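Local coordinates for protein phosphatase 2C (Toxoplasma gondii, PDB 3D8K) that probably hydrolyses phosphate esters on serine and threonine side chains of proteins, as a manganese-dependent phosphatase of the PP2C family, at residues C[24-29]-C[36-41]; C[104-109]-C[173-178]; C[117-122]-C[154-159]; C[179-184]-C[264-269]; C[273-278]-C[308-313]. One frame throughout, in Å; residues are numbered along the deposited sequence.

How the contacts relate
Contacts 1 and 2 both reach one antiparallel sheet of the beta sandwich, centres about 15 Å apart; contact 2 also leads into the other sheet, which holds contact 4. Contacts 2 and 4 share strand 177-182 and touch at a probable hydrogen bond from Gly268 N to Arg177 O. Contact 5 lies in the helical layer beside the sheet of contact 4. Its Phe273 packs on Arg177 and Gly268. Contact 3 sits apart at the subunit surface, its centre about 23 Å or more from the others. It is nested in the loop that contact 2 closes; the rest follow in series. Contact 1 is a local hairpin, while contacts 2 and 4 join pieces 64 and 80 residues apart.

Contact 1: C[24-29]-C[36-41]; sequences RPTSES and VVVEGM
Thr26 meets Val36 through its methyl group. CG2 of Thr26 lies against both methyls of Val36, and the two side chains cross at a slant. The same CG2 reaches Val38 CG2 at 3.8 Å. Thr26 has OG1 anti to its own N (chi1 178°). This turns the methyl onto the two valines, while OG1 makes a weak hydrogen bond to Glu353. The backbones of Thr26 and Val36 form a hydrogen-bonded antiparallel pair. Thr26 N gives a bond of 2.8 Å to Val36 O, and Val36 N returns one of 3.2 Å to Thr26 O.

Arg24 has the most surface buried here, and it is gripped by its backbone. Arg24 N bonds to Glu39 O at 3.0 Å, and Val38 N bonds to Arg24 O at 3.2 Å. Val38 has helical backbone angles, and Val38 and Glu39 both sit opposite Arg24, in the manner of a classic beta bulge. The guanidinium of Arg24 goes elsewhere: NH2 makes a weak hydrogen bond to Arg12 O, and its chain packs on helix 10-18.

Between these bonds Pro25, which has no N-H, faces Val37 in a non-hydrogen-bonded pair. Its CA makes a C-H...O contact of 3.0 Å with Val36 O. This is a beta hairpin whose regular pairing the bulge interrupts, with strand 22-26 at the edge of one sheet of the PP2C sandwich.

Contact 2: C[104-109]-C[173-178]; sequences GSSALI and LGNSRC
Leu108 reaches Ser176 and Cys178 because its chain is fully extended. CG is anti to the backbone N (chi1 -157°), and CD1 continues the line away from CA. That methyl ends 3.8 Å from Ser176 CB and 3.8 Å from Cys178 CB. It also lies 3.6 Å from Arg177 O. Ser106 is turned differently. Its OG stands between its own N and carbonyl carbon (chi1 76°), on the side of Ser176. The gap from Ser106 OG to Ser176 OG is 3.7 Å, too long for a bond. Instead Ser106 OG has a weak hydrogen bond with Asp55 O in strand 48-55.

The backbone link is short. Ala107 and Leu173 form one hydrogen-bonded antiparallel pair. Ala107 N bonds to Leu173 O at 2.7 Å, and Leu173 N bonds to Ala107 O at 2.8 Å. Past this pair the second chain turns away. Gly174 passes close to Ser106, with Gly174 CA 3.8 Å from Ser106 CB. The N-H of Gly174 bonds to His193 ND1.

The segment 173-178 thus leaves one sheet of the sandwich and enters strand 177-182 of the other. Two backbone bonds fix its start. From there the two segments make van der Waals contact, with no further hydrogen bond between them. Leu108 of one sheet packs on Ser176 and Cys178, which lead into the other, and the buried Ser106 hydroxyl has its partner outside the contact.

Contact 3: C[117-122]-C[154-159]; sequences KPTEAR and NFRRDP
The Phe155 ring meets segment 117-122 at its edge. Thr119 O and Glu120 CA lie there, near the ring plane, with Glu120 CA 3.7 Å from Phe155 CD2. Pro118 and Ala121 approach the same ring obliquely. The guanidinium of Arg156 is also met at its edge, by Thr119 N and Thr119 CA.

Pro118 comes to the base of the phenylalanine. Its CG is 3.7 Å from Phe155 CB, and the two side chains cross at about a right angle. Ala121 CB is 4.3 Å from Phe155 CE2. Beyond these segments, Phe258 makes an edge-to-face stack with Phe155.

Arg156 bends at its third torsion (chi3 69°), which brings the guanidinium back alongside Thr119. Both side chains point the same way. Arg156 NH1 lies 3.0 Å from Pro118 O, but the angle is too poor for a hydrogen bond. The one backbone bond across the contact is weak: Phe155 N to Thr119 O, 3.0 Å.

Here strand 120-124 meets the end of strand 150-154, in a small three-stranded sheet near a subunit interface. Glu120 and Asn154 form an antiparallel non-hydrogen-bonded pair. Lys117 turns away and forms a salt bridge to Glu84 of the second subunit. Polar bonding between the segments is thus slight. What holds them is chiefly packing, of Phe155 against Pro118 and Ala121 and of Arg156 alongside Thr119.

Contact 4: C[179-184]-C[264-269]; sequences VLKSGR and DIVAGT
Val179 pairs with Val266 in the larger sheet of the PP2C beta sandwich, where strands 177-182 and 264-268 are antiparallel neighbours. The two strand segments run at 148° to each other. Val179 and Val266 form a hydrogen-bonded pair. Val179 N bonds to Val266 O at 2.6 Å, and Val266 N bonds to Val179 O at 2.8 Å. Their side chains lie side by side and point the same way. Val179 CG2, set between its own N and carbonyl carbon, rests 3.8 Å from Val266 CB.

Leu180 faces Ile265 on the other side of the sheet, in a non-hydrogen-bonded pair. Leu180 CD2 and Ile265 CG1 are 4.4 Å apart. Leu180 also packs on Ile187 of strand 185-188, the next strand across.

Lys181 returns to the face of Val179. It pairs with Asp264, but the two do not form a salt bridge. The backbone bonds are Lys181 N to Asp264 O at 2.8 Å, and Asp264 N to Lys181 O at 3.1 Å. The CB atoms of Lys181 and Asp264 touch at 4.0 Å, and then the lysine chain leads off. Bends at chi3 (72°) and chi4 carry NZ to Ile286 O, with a weaker bond to Ala287 O. These carbonyls lie at the end of helix 279-288, where the helix dipole would probably suit a positive charge. The lysine thus ties the sheet to helix 279-288.

Beyond the pair, Ser182 OG is hydrogen-bonded to Asp263 OD1 and Arg126 NH2.

Contact 5: C[273-278]-C[308-313]; sequences FAHFRS and KRRKVT
Arg310 and Phe276 cross at about a right angle, with Phe276 CE1 lying over one face of the guanidinium. The contact joins two ends in the helical layer beside the larger sheet of the sandwich. Arg310 follows helix 296-309, and segment 273-278 leads to the N-cap Ser278 of helix 279-288. The Phe276 ring and guanidinium planes are 37° apart, so this is a tilted approach and not a flat stack. CE1 sits 3.5 Å above the guanidinium plane, toward its rim. The closest carbon is Arg310 CZ, 3.6 Å from Phe276 CE1. Phe276 also packs on helix 279-288 through Ala281, Ile282 and Ala285.

Arg310 runs straight to CD and then bends (chi3 -72°), which swings its guanidinium toward the backbone of residues 273-275. NH2 makes a weak hydrogen bond to Ala272 O. NH1 comes up against His275 N. Both are donors and the modelled spacing is implausibly short, so the exact placing there is doubtful.

His275 and Arg310 slide past each other in opposite directions. Their flat groups are 44° apart. His275 instead runs alongside Lys311, both side chains pointing the same way. Lys311 CA lies over one face of the imidazole, and Lys311 CB is 3.7 Å from His275 NE2. Lys311 O is near the ring too, but its angle to ND1 is too poor for a bond.

Thr313 crosses the histidine at about a right angle. Its OG1 lies in the plane of the imidazole, at the ring edge, 3.6 Å from His275 CE1.

Contact 1: C[24-29]-C[36-41]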
# COMPACT_ATOMS: atom_id res chain seq x y z
N ARG C 24 12.80 -17.71 -5.54
CA ARG C 24 13.83 -17.62 -6.56
C ARG C 24 14.67 -18.87 -6.69
O ARG C 24 15.61 -19.08 -5.93
CB ARG C 24 14.73 -16.42 -6.29
CG ARG C 24 13.99 -15.12 -6.43
CD ARG C 24 14.21 -14.24 -5.24
NE ARG C 24 13.30 -13.10 -5.29
CZ ARG C 24 13.16 -12.33 -6.35
NH1 ARG C 24 13.86 -12.58 -7.45
NH2 ARG C 24 12.30 -11.32 -6.33
N PRO C 25 14.30 -19.75 -7.62
CA PRO C 25 15.06 -20.98 -7.81
C PRO C 25 16.32 -20.71 -8.62
O PRO C 25 16.35 -19.80 -9.45
CB PRO C 25 14.08 -21.89 -8.56
CG PRO C 25 12.76 -21.45 -8.07
CD PRO C 25 12.92 -19.94 -8.10
N THR C 26 17.37 -21.48 -8.37
CA THR C 26 18.60 -21.38 -9.13
C THR C 26 18.68 -22.79 -9.67
O THR C 26 18.25 -23.72 -9.00
CB THR C 26 19.84 -21.07 -8.23
OG1 THR C 26 21.03 -21.04 -9.04
CG2 THR C 26 20.01 -22.13 -7.17
N SER C 27 19.19 -22.97 -10.88
CA SER C 27 19.28 -24.31 -11.45
C SER C 27 20.25 -24.31 -12.61
O SER C 27 20.86 -23.28 -12.91
CB SER C 27 17.89 -24.77 -11.94
OG SER C 27 17.39 -23.98 -13.02
N GLU C 28 20.41 -25.48 -13.23
CA GLU C 28 21.25 -25.67 -14.42
C GLU C 28 22.75 -25.90 -14.27
O GLU C 28 23.23 -26.33 -13.22
CB GLU C 28 21.01 -24.52 -15.40
CG GLU C 28 21.21 -24.89 -16.85
CD GLU C 28 21.10 -23.69 -17.76
OE1 GLU C 28 20.16 -22.88 -17.56
OE2 GLU C 28 21.95 -23.56 -18.67
N SER C 29 23.48 -25.59 -15.35
CA SER C 29 24.93 -25.73 -15.50
C SER C 29 25.22 -26.93 -16.38
O SER C 29 24.66 -27.03 -17.47
CB SER C 29 25.65 -25.89 -14.16
OG SER C 29 26.10 -24.62 -13.71
N VAL C 36 17.32 -25.47 -6.53
CA VAL C 36 17.30 -24.87 -5.21
C VAL C 36 16.51 -23.58 -5.13
O VAL C 36 16.63 -22.71 -5.99
CB VAL C 36 18.73 -24.62 -4.67
CG1 VAL C 36 19.74 -25.11 -5.68
CG2 VAL C 36 18.93 -23.15 -4.32
N VAL C 37 15.69 -23.50 -4.09
CA VAL C 37 14.89 -22.32 -3.83
C VAL C 37 15.78 -21.56 -2.85
O VAL C 37 15.72 -21.80 -1.64
CB VAL C 37 13.58 -22.67 -3.11
CG1 VAL C 37 12.73 -21.41 -2.97
CG2 VAL C 37 12.83 -23.73 -3.88
N VAL C 38 16.61 -20.67 -3.39
CA VAL C 38 17.52 -19.89 -2.56
C VAL C 38 16.81 -19.06 -1.51
O VAL C 38 17.32 -18.88 -0.42
CB VAL C 38 18.37 -18.93 -3.40
CG1 VAL C 38 19.62 -18.52 -2.61
CG2 VAL C 38 18.71 -19.58 -4.73
N GLU C 39 15.62 -18.58 -1.84
CA GLU C 39 14.84 -17.77 -0.91
C GLU C 39 13.41 -17.58 -1.39
O GLU C 39 13.16 -17.45 -2.59
CB GLU C 39 15.51 -16.41 -0.73
CG GLU C 39 14.59 -15.33 -0.17
CD GLU C 39 14.98 -14.87 1.21
OE1 GLU C 39 14.88 -15.69 2.15
OE2 GLU C 39 15.38 -13.69 1.36
N GLY C 40 12.48 -17.57 -0.45
CA GLY C 40 11.07 -17.38 -0.76
C GLY C 40 10.41 -16.70 0.43
O GLY C 40 10.98 -16.71 1.53
N MSE C 41 9.22 -16.14 0.22
CA MSE C 41 8.49 -15.46 1.28
C MSE C 41 6.99 -15.78 1.24
O MSE C 41 6.28 -15.33 0.35
CB MSE C 41 8.70 -13.95 1.16
CG MSE C 41 8.04 -13.13 2.25
SE MSE C 41 8.27 -11.20 1.86
CE MSE C 41 7.02 -10.50 3.24

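Contact 2: C[104-109]-C[173-178]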
# COMPACT_ATOMS: atom_id res chain seq x y z
N GLY C 104 11.63 -39.31 -8.82
CA GLY C 104 13.01 -39.10 -8.44
C GLY C 104 13.43 -37.77 -7.83
O GLY C 104 13.77 -36.84 -8.56
N SER C 105 13.39 -37.67 -6.50
CA SER C 105 13.83 -36.45 -5.81
C SER C 105 13.72 -36.37 -4.29
O SER C 105 12.67 -36.67 -3.70
CB SER C 105 13.18 -35.20 -6.42
OG SER C 105 13.54 -34.06 -5.67
N SER C 106 14.83 -35.96 -3.67
CA SER C 106 14.92 -35.80 -2.23
C SER C 106 14.54 -34.36 -1.97
O SER C 106 14.44 -33.57 -2.91
CB SER C 106 16.33 -35.99 -1.72
OG SER C 106 17.11 -34.85 -2.03
N ALA C 107 14.36 -34.03 -0.71
CA ALA C 107 13.98 -32.69 -0.35
C ALA C 107 14.55 -32.27 0.98
O ALA C 107 14.79 -33.08 1.88
CB ALA C 107 12.48 -32.58 -0.32
N LEU C 108 14.76 -30.97 1.10
CA LEU C 108 15.26 -30.37 2.31
C LEU C 108 14.68 -28.97 2.33
O LEU C 108 14.95 -28.15 1.44
CB LEU C 108 16.78 -30.30 2.29
CG LEU C 108 17.43 -30.22 3.67
CD1 LEU C 108 18.90 -29.84 3.47
CD2 LEU C 108 16.74 -29.19 4.55
N ILE C 109 13.85 -28.69 3.33
CA ILE C 109 13.23 -27.38 3.43
C ILE C 109 13.59 -26.70 4.73
O ILE C 109 13.51 -27.29 5.80
CB ILE C 109 11.71 -27.48 3.32
CG1 ILE C 109 11.34 -28.25 2.05
CG2 ILE C 109 11.13 -26.08 3.31
CD1 ILE C 109 9.85 -28.26 1.73
N LEU C 173 13.92 -34.76 3.99
CA LEU C 173 13.38 -35.97 3.38
C LEU C 173 14.35 -36.41 2.30
O LEU C 173 14.23 -35.99 1.15
CB LEU C 173 12.02 -35.68 2.75
CG LEU C 173 11.28 -36.87 2.15
CD1 LEU C 173 10.71 -37.74 3.27
CD2 LEU C 173 10.17 -36.38 1.26
N GLY C 174 15.31 -37.24 2.66
CA GLY C 174 16.27 -37.70 1.67
C GLY C 174 17.68 -37.70 2.21
O GLY C 174 17.89 -37.73 3.43
N ASN C 175 18.65 -37.63 1.31
CA ASN C 175 20.04 -37.66 1.72
C ASN C 175 20.74 -36.31 1.76
O ASN C 175 21.97 -36.25 1.82
CB ASN C 175 20.82 -38.62 0.81
CG ASN C 175 20.68 -38.27 -0.67
OD1 ASN C 175 19.91 -37.38 -1.05
ND2 ASN C 175 21.42 -38.98 -1.51
N SER C 176 20.00 -35.21 1.71
CA SER C 176 20.64 -33.91 1.78
C SER C 176 20.99 -33.63 3.23
O SER C 176 20.44 -34.26 4.14
CB SER C 176 19.73 -32.81 1.23
OG SER C 176 19.69 -32.85 -0.19
N ARG C 177 21.91 -32.69 3.45
CA ARG C 177 22.34 -32.36 4.80
C ARG C 177 22.25 -30.88 5.08
O ARG C 177 22.40 -30.05 4.19
CB ARG C 177 23.76 -32.87 5.03
CG ARG C 177 23.94 -34.29 4.51
CD ARG C 177 25.20 -34.96 5.00
NE ARG C 177 25.00 -35.64 6.28
CZ ARG C 177 25.70 -36.70 6.67
NH1 ARG C 177 26.64 -37.21 5.89
NH2 ARG C 177 25.46 -37.26 7.86
N CYS C 178 21.99 -30.55 6.34
CA CYS C 178 21.82 -29.18 6.77
C CYS C 178 22.50 -28.98 8.12
O CYS C 178 22.16 -29.64 9.09
CB CYS C 178 20.33 -28.89 6.87
SG CYS C 178 19.92 -27.23 7.36

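Contact 3: C[117-122]-C[154-159]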
# COMPACT_ATOMS: atom_id res chain seq x y z
N LYS C 117 11.69 -10.79 20.48
CA LYS C 117 11.51 -11.17 21.88
C LYS C 117 11.12 -12.62 22.14
O LYS C 117 9.96 -12.94 22.39
CB LYS C 117 10.50 -10.23 22.54
CG LYS C 117 11.07 -8.88 22.90
CD LYS C 117 10.68 -7.79 21.91
CE LYS C 117 9.24 -7.33 22.16
NZ LYS C 117 8.86 -6.06 21.45
N PRO C 118 12.11 -13.53 22.11
CA PRO C 118 11.85 -14.95 22.35
C PRO C 118 11.43 -15.22 23.79
O PRO C 118 11.94 -14.59 24.73
CB PRO C 118 13.18 -15.59 22.01
CG PRO C 118 14.15 -14.54 22.46
CD PRO C 118 13.55 -13.29 21.92
N THR C 119 10.51 -16.16 23.97
CA THR C 119 10.00 -16.52 25.29
C THR C 119 10.74 -17.70 25.91
O THR C 119 11.72 -17.52 26.62
CB THR C 119 8.51 -16.84 25.19
OG1 THR C 119 8.29 -17.84 24.19
CG2 THR C 119 7.75 -15.59 24.80
N GLU C 120 10.27 -18.92 25.65
CA GLU C 120 10.95 -20.08 26.20
C GLU C 120 10.56 -21.40 25.56
O GLU C 120 9.54 -21.50 24.87
CB GLU C 120 10.70 -20.15 27.70
CG GLU C 120 9.27 -19.92 28.10
CD GLU C 120 9.06 -20.01 29.61
OE1 GLU C 120 7.94 -19.70 30.07
OE2 GLU C 120 10.00 -20.39 30.34
N ALA C 121 11.39 -22.41 25.78
CA ALA C 121 11.17 -23.74 25.22
C ALA C 121 11.99 -24.79 25.96
O ALA C 121 12.97 -24.47 26.62
CB ALA C 121 11.55 -23.73 23.74
N ARG C 122 11.57 -26.05 25.87
CA ARG C 122 12.32 -27.10 26.52
C ARG C 122 13.33 -27.44 25.45
O ARG C 122 12.96 -27.69 24.32
CB ARG C 122 11.40 -28.27 26.86
CG ARG C 122 10.24 -27.83 27.73
CD ARG C 122 9.38 -28.99 28.19
NE ARG C 122 7.96 -28.69 28.07
CZ ARG C 122 7.30 -28.62 26.92
NH1 ARG C 122 7.93 -28.83 25.77
NH2 ARG C 122 6.00 -28.35 26.92
N ASN C 154 14.92 -20.37 29.39
CA ASN C 154 14.14 -19.14 29.45
C ASN C 154 14.94 -18.08 28.71
O ASN C 154 15.85 -17.48 29.28
CB ASN C 154 13.93 -18.69 30.89
CG ASN C 154 12.95 -17.53 30.99
OD1 ASN C 154 12.86 -16.71 30.08
ND2 ASN C 154 12.22 -17.45 32.10
N PHE C 155 14.61 -17.86 27.44
CA PHE C 155 15.31 -16.88 26.62
C PHE C 155 15.17 -15.48 27.17
O PHE C 155 15.99 -14.62 26.91
CB PHE C 155 14.79 -16.91 25.19
CG PHE C 155 15.02 -18.21 24.48
CD1 PHE C 155 16.28 -18.54 24.00
CD2 PHE C 155 13.98 -19.12 24.33
CE1 PHE C 155 16.50 -19.75 23.37
CE2 PHE C 155 14.19 -20.34 23.71
CZ PHE C 155 15.45 -20.66 23.22
N ARG C 156 14.11 -15.26 27.94
CA ARG C 156 13.86 -13.96 28.52
C ARG C 156 14.99 -13.60 29.49
O ARG C 156 15.29 -12.43 29.70
CB ARG C 156 12.51 -13.96 29.25
CG ARG C 156 11.43 -14.81 28.54
CD ARG C 156 10.03 -14.56 29.09
NE ARG C 156 9.55 -13.22 28.73
CZ ARG C 156 9.38 -12.80 27.48
NH1 ARG C 156 9.65 -13.61 26.46
NH2 ARG C 156 8.95 -11.57 27.24
N ARG C 157 15.61 -14.62 30.08
CA ARG C 157 16.69 -14.41 31.04
C ARG C 157 18.01 -15.00 30.54
O ARG C 157 18.84 -15.46 31.32
CB ARG C 157 16.31 -15.00 32.40
CG ARG C 157 16.06 -16.51 32.39
CD ARG C 157 15.29 -16.96 33.63
NE ARG C 157 15.09 -18.41 33.64
CZ ARG C 157 14.17 -19.04 34.37
NH1 ARG C 157 13.35 -18.36 35.16
NH2 ARG C 157 14.07 -20.36 34.30
N ASP C 158 18.18 -14.97 29.22
CA ASP C 158 19.39 -15.47 28.57
C ASP C 158 20.15 -14.25 28.05
O ASP C 158 19.58 -13.38 27.38
CB ASP C 158 19.03 -16.39 27.39
CG ASP C 158 20.23 -17.14 26.85
OD1 ASP C 158 21.38 -16.65 27.00
OD2 ASP C 158 20.03 -18.22 26.25
N PRO C 159 21.45 -14.15 28.37
CA PRO C 159 22.28 -13.03 27.93
C PRO C 159 22.40 -13.00 26.42
O PRO C 159 22.06 -12.01 25.77
CB PRO C 159 23.62 -13.32 28.60
CG PRO C 159 23.22 -14.06 29.85
CD PRO C 159 22.19 -15.01 29.31

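Contact 4: C[179-184]-C[264-269]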
# COMPACT_ATOMS: atom_id res chain seq x y z
N VAL C 179 23.47 -28.07 8.19
CA VAL C 179 24.17 -27.85 9.46
C VAL C 179 24.15 -26.42 9.97
O VAL C 179 24.09 -25.47 9.20
CB VAL C 179 25.64 -28.30 9.37
CG1 VAL C 179 25.72 -29.64 8.67
CG2 VAL C 179 26.46 -27.27 8.65
N LEU C 180 24.20 -26.28 11.29
CA LEU C 180 24.18 -24.97 11.92
C LEU C 180 25.58 -24.60 12.39
O LEU C 180 26.23 -25.37 13.10
CB LEU C 180 23.24 -24.97 13.13
CG LEU C 180 22.50 -23.68 13.55
CD1 LEU C 180 22.49 -23.55 15.07
CD2 LEU C 180 23.16 -22.46 12.93
N LYS C 181 26.05 -23.42 11.99
CA LYS C 181 27.37 -22.96 12.41
C LYS C 181 27.21 -21.91 13.49
O LYS C 181 26.32 -21.06 13.42
CB LYS C 181 28.16 -22.31 11.27
CG LYS C 181 28.89 -23.26 10.35
CD LYS C 181 29.75 -22.49 9.35
CE LYS C 181 30.97 -21.87 10.01
NZ LYS C 181 31.79 -22.88 10.76
N SER C 182 28.07 -21.97 14.49
CA SER C 182 28.04 -21.01 15.58
C SER C 182 29.47 -20.91 16.09
O SER C 182 29.97 -21.83 16.76
CB SER C 182 27.11 -21.50 16.69
OG SER C 182 26.73 -20.43 17.54
N GLY C 183 30.13 -19.81 15.74
CA GLY C 183 31.50 -19.60 16.17
C GLY C 183 32.42 -20.61 15.50
O GLY C 183 32.65 -20.54 14.30
N ARG C 184 32.94 -21.54 16.29
CA ARG C 184 33.82 -22.58 15.78
C ARG C 184 33.08 -23.89 15.91
O ARG C 184 33.66 -24.97 15.81
CB ARG C 184 35.12 -22.65 16.59
CG ARG C 184 36.29 -21.91 15.96
CD ARG C 184 36.52 -22.42 14.56
NE ARG C 184 37.82 -22.05 14.00
CZ ARG C 184 38.35 -20.84 14.05
NH1 ARG C 184 37.71 -19.83 14.65
NH2 ARG C 184 39.53 -20.61 13.47
N ASP C 264 25.30 -19.06 11.32
CA ASP C 264 25.10 -19.32 9.89
C ASP C 264 24.45 -20.68 9.68
O ASP C 264 24.58 -21.58 10.51
CB ASP C 264 26.44 -19.33 9.15
CG ASP C 264 26.91 -17.95 8.75
OD1 ASP C 264 27.03 -17.09 9.65
OD2 ASP C 264 27.16 -17.72 7.55
N ILE C 265 23.74 -20.83 8.55
CA ILE C 265 23.11 -22.09 8.21
C ILE C 265 23.72 -22.57 6.91
O ILE C 265 23.82 -21.82 5.95
CB ILE C 265 21.61 -21.95 7.99
CG1 ILE C 265 20.94 -21.51 9.27
CG2 ILE C 265 21.02 -23.30 7.59
CD1 ILE C 265 19.48 -21.27 9.09
N VAL C 266 24.12 -23.82 6.89
CA VAL C 266 24.73 -24.38 5.69
C VAL C 266 24.05 -25.66 5.24
O VAL C 266 23.75 -26.54 6.05
CB VAL C 266 26.21 -24.63 5.93
CG1 VAL C 266 26.81 -25.38 4.75
CG2 VAL C 266 26.89 -23.29 6.13
N ALA C 267 23.81 -25.76 3.94
CA ALA C 267 23.15 -26.91 3.37
C ALA C 267 23.77 -27.31 2.04
O ALA C 267 24.49 -26.54 1.42
CB ALA C 267 21.67 -26.62 3.18
N GLY C 268 23.50 -28.54 1.63
CA GLY C 268 24.05 -29.02 0.38
C GLY C 268 23.49 -30.36 -0.03
O GLY C 268 23.06 -31.17 0.80
N THR C 269 23.49 -30.62 -1.33
CA THR C 269 23.01 -31.89 -1.85
C THR C 269 23.98 -32.99 -1.39
O THR C 269 25.11 -32.70 -0.98
CB THR C 269 22.95 -31.85 -3.38
OG1 THR C 269 24.27 -31.71 -3.91
CG2 THR C 269 22.12 -30.67 -3.83

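Contact 5: C[273-278]-C[308-313]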
# COMPACT_ATOMS: atom_id res chain seq x y z
N PHE C 273 28.57 -32.99 0.22
CA PHE C 273 29.28 -33.62 1.33
C PHE C 273 29.75 -35.03 1.02
O PHE C 273 30.21 -35.76 1.89
CB PHE C 273 28.38 -33.63 2.57
CG PHE C 273 27.73 -32.31 2.88
CD1 PHE C 273 26.81 -32.21 3.91
CD2 PHE C 273 28.05 -31.16 2.16
CE1 PHE C 273 26.20 -30.99 4.21
CE2 PHE C 273 27.45 -29.94 2.46
CZ PHE C 273 26.52 -29.86 3.49
N ALA C 274 29.66 -35.40 -0.25
CA ALA C 274 30.02 -36.72 -0.74
C ALA C 274 31.20 -37.49 -0.17
O ALA C 274 31.03 -38.64 0.26
CB ALA C 274 30.15 -36.68 -2.24
N HIS C 275 32.39 -36.90 -0.15
CA HIS C 275 33.57 -37.63 0.32
C HIS C 275 34.25 -37.33 1.66
O HIS C 275 35.33 -36.74 1.70
CB HIS C 275 34.66 -37.59 -0.75
CG HIS C 275 34.34 -38.38 -1.98
ND1 HIS C 275 33.25 -38.12 -2.77
CD2 HIS C 275 34.99 -39.41 -2.57
CE1 HIS C 275 33.24 -38.95 -3.80
NE2 HIS C 275 34.29 -39.75 -3.70
N PHE C 276 33.64 -37.76 2.75
CA PHE C 276 34.24 -37.55 4.05
C PHE C 276 34.29 -38.85 4.82
O PHE C 276 33.31 -39.57 4.91
CB PHE C 276 33.45 -36.51 4.85
CG PHE C 276 33.84 -35.09 4.54
CD1 PHE C 276 33.10 -34.33 3.65
CD2 PHE C 276 34.95 -34.52 5.15
CE1 PHE C 276 33.46 -33.02 3.37
CE2 PHE C 276 35.32 -33.22 4.87
CZ PHE C 276 34.57 -32.46 3.98
N ARG C 277 35.46 -39.15 5.39
CA ARG C 277 35.66 -40.37 6.15
C ARG C 277 34.63 -40.59 7.26
O ARG C 277 34.54 -41.67 7.83
CB ARG C 277 37.07 -40.37 6.75
CG ARG C 277 37.32 -39.25 7.73
CD ARG C 277 38.78 -39.16 8.10
NE ARG C 277 38.98 -38.41 9.33
CZ ARG C 277 40.15 -38.26 9.94
NH1 ARG C 277 41.24 -38.82 9.41
NH2 ARG C 277 40.24 -37.58 11.07
N SER C 278 33.85 -39.55 7.56
CA SER C 278 32.84 -39.63 8.61
C SER C 278 31.91 -38.43 8.56
O SER C 278 32.22 -37.42 7.93
CB SER C 278 33.50 -39.68 9.98
OG SER C 278 34.05 -38.41 10.31
N LYS C 308 34.45 -30.57 -5.55
CA LYS C 308 34.97 -30.86 -6.87
C LYS C 308 36.46 -31.18 -6.65
O LYS C 308 37.08 -31.85 -7.46
CB LYS C 308 34.79 -29.64 -7.77
CG LYS C 308 34.50 -29.94 -9.24
CD LYS C 308 35.66 -30.68 -9.91
CE LYS C 308 35.45 -30.83 -11.41
NZ LYS C 308 35.32 -29.49 -12.08
N ARG C 309 37.00 -30.71 -5.53
CA ARG C 309 38.40 -30.94 -5.18
C ARG C 309 38.51 -32.37 -4.71
O ARG C 309 39.50 -33.05 -4.96
CB ARG C 309 38.85 -29.99 -4.07
CG ARG C 309 40.36 -29.98 -3.87
CD ARG C 309 40.90 -28.56 -4.02
NE ARG C 309 40.47 -27.70 -2.91
CZ ARG C 309 40.61 -26.38 -2.90
NH1 ARG C 309 41.16 -25.75 -3.93
NH2 ARG C 309 40.21 -25.69 -1.83
N ARG C 310 37.49 -32.81 -3.99
CA ARG C 310 37.42 -34.19 -3.56
C ARG C 310 36.77 -34.73 -4.84
O ARG C 310 36.41 -33.94 -5.71
CB ARG C 310 36.50 -34.35 -2.34
CG ARG C 310 37.08 -33.78 -1.05
CD ARG C 310 36.16 -33.90 0.16
NE ARG C 310 35.02 -32.99 0.10
CZ ARG C 310 33.78 -33.37 -0.20
NH1 ARG C 310 33.52 -34.64 -0.45
NH2 ARG C 310 32.81 -32.48 -0.27
N LYS C 311 36.61 -36.03 -4.99
CA LYS C 311 36.00 -36.47 -6.24
C LYS C 311 34.54 -36.07 -6.38
O LYS C 311 33.78 -36.06 -5.41
CB LYS C 311 36.15 -37.99 -6.39
CG LYS C 311 37.28 -38.38 -7.34
CD LYS C 311 36.97 -37.97 -8.77
CE LYS C 311 38.02 -38.49 -9.73
NZ LYS C 311 39.36 -37.92 -9.41
N VAL C 312 34.16 -35.72 -7.60
CA VAL C 312 32.78 -35.36 -7.90
C VAL C 312 32.20 -36.62 -8.52
O VAL C 312 32.84 -37.26 -9.35
CB VAL C 312 32.69 -34.19 -8.93
CG1 VAL C 312 33.83 -33.23 -8.72
CG2 VAL C 312 32.67 -34.73 -10.36
N THR C 313 31.01 -36.99 -8.09
CA THR C 313 30.38 -38.17 -8.63
C THR C 313 29.03 -37.72 -9.12
O THR C 313 28.81 -37.56 -10.33
CB THR C 313 30.23 -39.25 -7.52
OG1 THR C 313 31.52 -39.52 -6.95
CG2 THR C 313 29.67 -40.54 -8.10